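PDB 3HLU: DUF2179 domain-containing protein from Eubacterium ventriosum, which is of unknown function but forms the C-terminal, GlnB-like and probably soluble domain of a YitT-type membrane protein. Local coordinates for residues V14-R18 and E68-D72. Residues are numbered along the deposited sequence; the frame is centred on the assembly and turned at random.
Sequences VSAKR and EVDPD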
ATOM      1  N   VAL A  14       4.616   3.348   1.270  1.00 74.25           N
ATOM      2  CA  VAL A  14       5.133   2.244   2.054  1.00 73.27           C
ATOM      3  C   VAL A  14       6.628   2.368   2.245  1.00 74.46           C
ATOM      4  O   VAL A  14       7.378   2.302   1.288  1.00 76.34           O
ATOM      5  CB  VAL A  14       4.913   0.915   1.347  1.00 75.00           C
ATOM      6  CG1 VAL A  14       5.395  -0.226   2.237  1.00 75.17           C
ATOM      7  CG2 VAL A  14       3.458   0.748   0.961  1.00 72.34           C
ATOM      8  N   SER A  15       7.073   2.515   3.487  1.00 77.02           N
ATOM      9  CA  SER A  15       8.493   2.569   3.747  1.00 77.20           C
ATOM     10  C   SER A  15       8.839   2.237   5.181  1.00 82.08           C
ATOM     11  O   SER A  15       8.150   2.642   6.102  1.00 84.63           O
ATOM     12  CB  SER A  15       9.034   3.949   3.422  1.00 79.59           C
ATOM     13  OG  SER A  15      10.293   4.150   4.033  1.00 81.87           O
ATOM     14  N   ALA A  16       9.929   1.504   5.363  1.00 84.47           N
ATOM     15  CA  ALA A  16      10.456   1.241   6.689  1.00 84.11           C
ATOM     16  C   ALA A  16      10.851   2.544   7.382  1.00 88.40           C
ATOM     17  O   ALA A  16      10.657   2.693   8.600  1.00 91.77           O
ATOM     18  CB  ALA A  16      11.647   0.301   6.605  1.00 81.89           C
ATOM     19  N   LYS A  17      11.399   3.483   6.604  1.00 87.31           N
ATOM     20  CA  LYS A  17      11.874   4.766   7.121  1.00 84.14           C
ATOM     21  C   LYS A  17      10.762   5.839   7.114  1.00 84.23           C
ATOM     22  O   LYS A  17      11.025   7.031   7.002  1.00 84.10           O
ATOM     23  CB  LYS A  17      13.074   5.239   6.294  1.00 87.66           C
ATOM     24  CG  LYS A  17      14.283   4.279   6.237  1.00 91.36           C
ATOM     25  CD  LYS A  17      15.263   4.450   7.425  1.00 98.04           C
ATOM     26  CE  LYS A  17      14.993   3.432   8.569  1.00103.36           C
ATOM     27  NZ  LYS A  17      15.439   3.901   9.941  1.00101.51           N
ATOM     28  N   ARG A  18       9.515   5.417   7.259  1.00 85.41           N
ATOM     29  CA  ARG A  18       8.393   6.325   7.057  1.00 85.18           C
ATOM     30  C   ARG A  18       8.349   7.530   8.011  1.00 86.81           C
ATOM     31  O   ARG A  18       7.966   8.617   7.587  1.00 86.60           O
ATOM     32  CB  ARG A  18       7.062   5.570   7.076  1.00 83.18           C
ATOM     33  CG  ARG A  18       6.488   5.390   8.465  1.00 89.67           C
ATOM     34  CD  ARG A  18       7.197   4.285   9.226  1.00 93.10           C
ATOM     35  NE  ARG A  18       6.663   2.973   8.842  1.00 99.35           N
ATOM     36  CZ  ARG A  18       5.883   2.213   9.614  1.00101.42           C
ATOM     37  NH1 ARG A  18       5.456   1.034   9.160  1.00 96.52           N
ATOM     38  NH2 ARG A  18       5.543   2.625  10.842  1.00102.92           N
ATOM     39  N   GLU A  68      16.026  10.004  -1.612  1.00 87.39           N
ATOM     40  CA  GLU A  68      16.957  10.586  -0.674  1.00 89.10           C
ATOM     41  C   GLU A  68      16.951   9.889   0.688  1.00 90.20           C
ATOM     42  O   GLU A  68      17.835  10.118   1.503  1.00 94.49           O
ATOM     43  CB  GLU A  68      16.616  12.067  -0.525  1.00 93.05           C
ATOM     44  CG  GLU A  68      17.576  12.891   0.310  1.00 99.69           C
ATOM     45  CD  GLU A  68      17.637  14.355  -0.157  1.00107.46           C
ATOM     46  OE1 GLU A  68      16.954  14.708  -1.160  1.00102.82           O
ATOM     47  OE2 GLU A  68      18.385  15.143   0.475  1.00109.13           O
ATOM     48  N   VAL A  69      15.967   9.038   0.948  1.00 87.28           N
ATOM     49  CA  VAL A  69      15.793   8.523   2.302  1.00 85.81           C
ATOM     50  C   VAL A  69      15.694   7.018   2.343  1.00 88.07           C
ATOM     51  O   VAL A  69      16.354   6.372   3.161  1.00 90.04           O
ATOM     52  CB  VAL A  69      14.514   9.060   2.939  1.00 84.19           C
ATOM     53  CG1 VAL A  69      14.285   8.408   4.287  1.00 82.86           C
ATOM     54  CG2 VAL A  69      14.585  10.552   3.062  1.00 87.74           C
ATOM     55  N   ASP A  70      14.838   6.481   1.474  1.00 84.52           N
ATOM     56  CA  ASP A  70      14.598   5.051   1.376  1.00 82.89           C
ATOM     57  C   ASP A  70      14.300   4.694  -0.073  1.00 85.71           C
ATOM     58  O   ASP A  70      13.184   4.886  -0.563  1.00 84.04           O
ATOM     59  CB  ASP A  70      13.441   4.626   2.280  1.00 83.04           C
ATOM     60  CG  ASP A  70      13.098   3.141   2.146  1.00 84.73           C
ATOM     61  OD1 ASP A  70      13.763   2.431   1.357  1.00 84.93           O
ATOM     62  OD2 ASP A  70      12.151   2.677   2.832  1.00 82.87           O
ATOM     63  N   PRO A  71      15.315   4.173  -0.765  1.00 87.81           N
ATOM     64  CA  PRO A  71      15.280   3.687  -2.147  1.00 84.56           C
ATOM     65  C   PRO A  71      14.275   2.563  -2.351  1.00 83.85           C
ATOM     66  O   PRO A  71      13.835   2.326  -3.479  1.00 84.09           O
ATOM     67  CB  PRO A  71      16.690   3.138  -2.351  1.00 84.15           C
ATOM     68  CG  PRO A  71      17.531   3.901  -1.394  1.00 87.35           C
ATOM     69  CD  PRO A  71      16.673   4.119  -0.193  1.00 87.50           C
ATOM     70  N   ASP A  72      13.925   1.860  -1.283  1.00 83.93           N
ATOM     71  CA  ASP A  72      13.025   0.722  -1.418  1.00 83.50           C
ATOM     72  C   ASP A  72      11.588   1.122  -1.200  1.00 83.68           C
ATOM     73  O   ASP A  72      10.674   0.376  -1.547  1.00 81.20           O
ATOM     74  CB  ASP A  72      13.425  -0.392  -0.469  1.00 86.54           C
ATOM     75  CG  ASP A  72      14.791  -0.970  -0.810  1.00 96.03           C
ATOM     76  OD1 ASP A  72      15.700  -0.891   0.062  1.00 99.16           O
ATOM     77  OD2 ASP A  72      14.959  -1.465  -1.963  1.00 91.53           O
TER
HETATM   78  O   HOH W   1      10.964   0.292   2.905  1.00 78.58           O
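Asp70 reaches across to Ser15 with a side chain that can be followed atom by atom. Its CB lies 3.6 Å from OG of Ser15 and 4.1 Å from CG of Lys17, whose chain crosses the aspartate at about a right angle. CG, 3.5 Å from the same Ser15 OG, stands anti to the backbone N (chi1 177°), which carries the carboxylate across to the turn of residues 15-18. There OD2 accepts the Ser15 hydroxyl, OG to OD2 2.7 Å, through its anti lone pair, the one turned from OD1. Water 1 also donates to OD2 and in turn accepts from Ala16 N at 2.9 Å, so the same oxygen holds the turn directly and through solvent. OD1 stays with its own loop: Asp72 N meets it at 2.7 Å from above the carboxylate plane, 39° out, and Ala73 N adds a weak bond. With both oxygens engaged, rotation of the group is restricted. Replacing Asp70 by alanine removes both oxygens and is likely to leave the Ser15 hydroxyl and the water without their shared acceptor, and Asp72 N without its turn-closing bond. Beside this polar centre, Val69 CG1 touches Lys17 CB at 3.9 Å, and Val69 also packs on Ile20 and Ile21 of helix 18-28. On the far side of the turn, Arg18 NE donates to Ser15 O at 3.1 Å, the oxygen lying in the guanidinium plane. The contact thus joins an Asx turn, leading into strand 74-77, to a type I turn with Lys17 at the N-cap of helix 18-28, two loops of an alpha-beta half sandwich built on an antiparallel sheet.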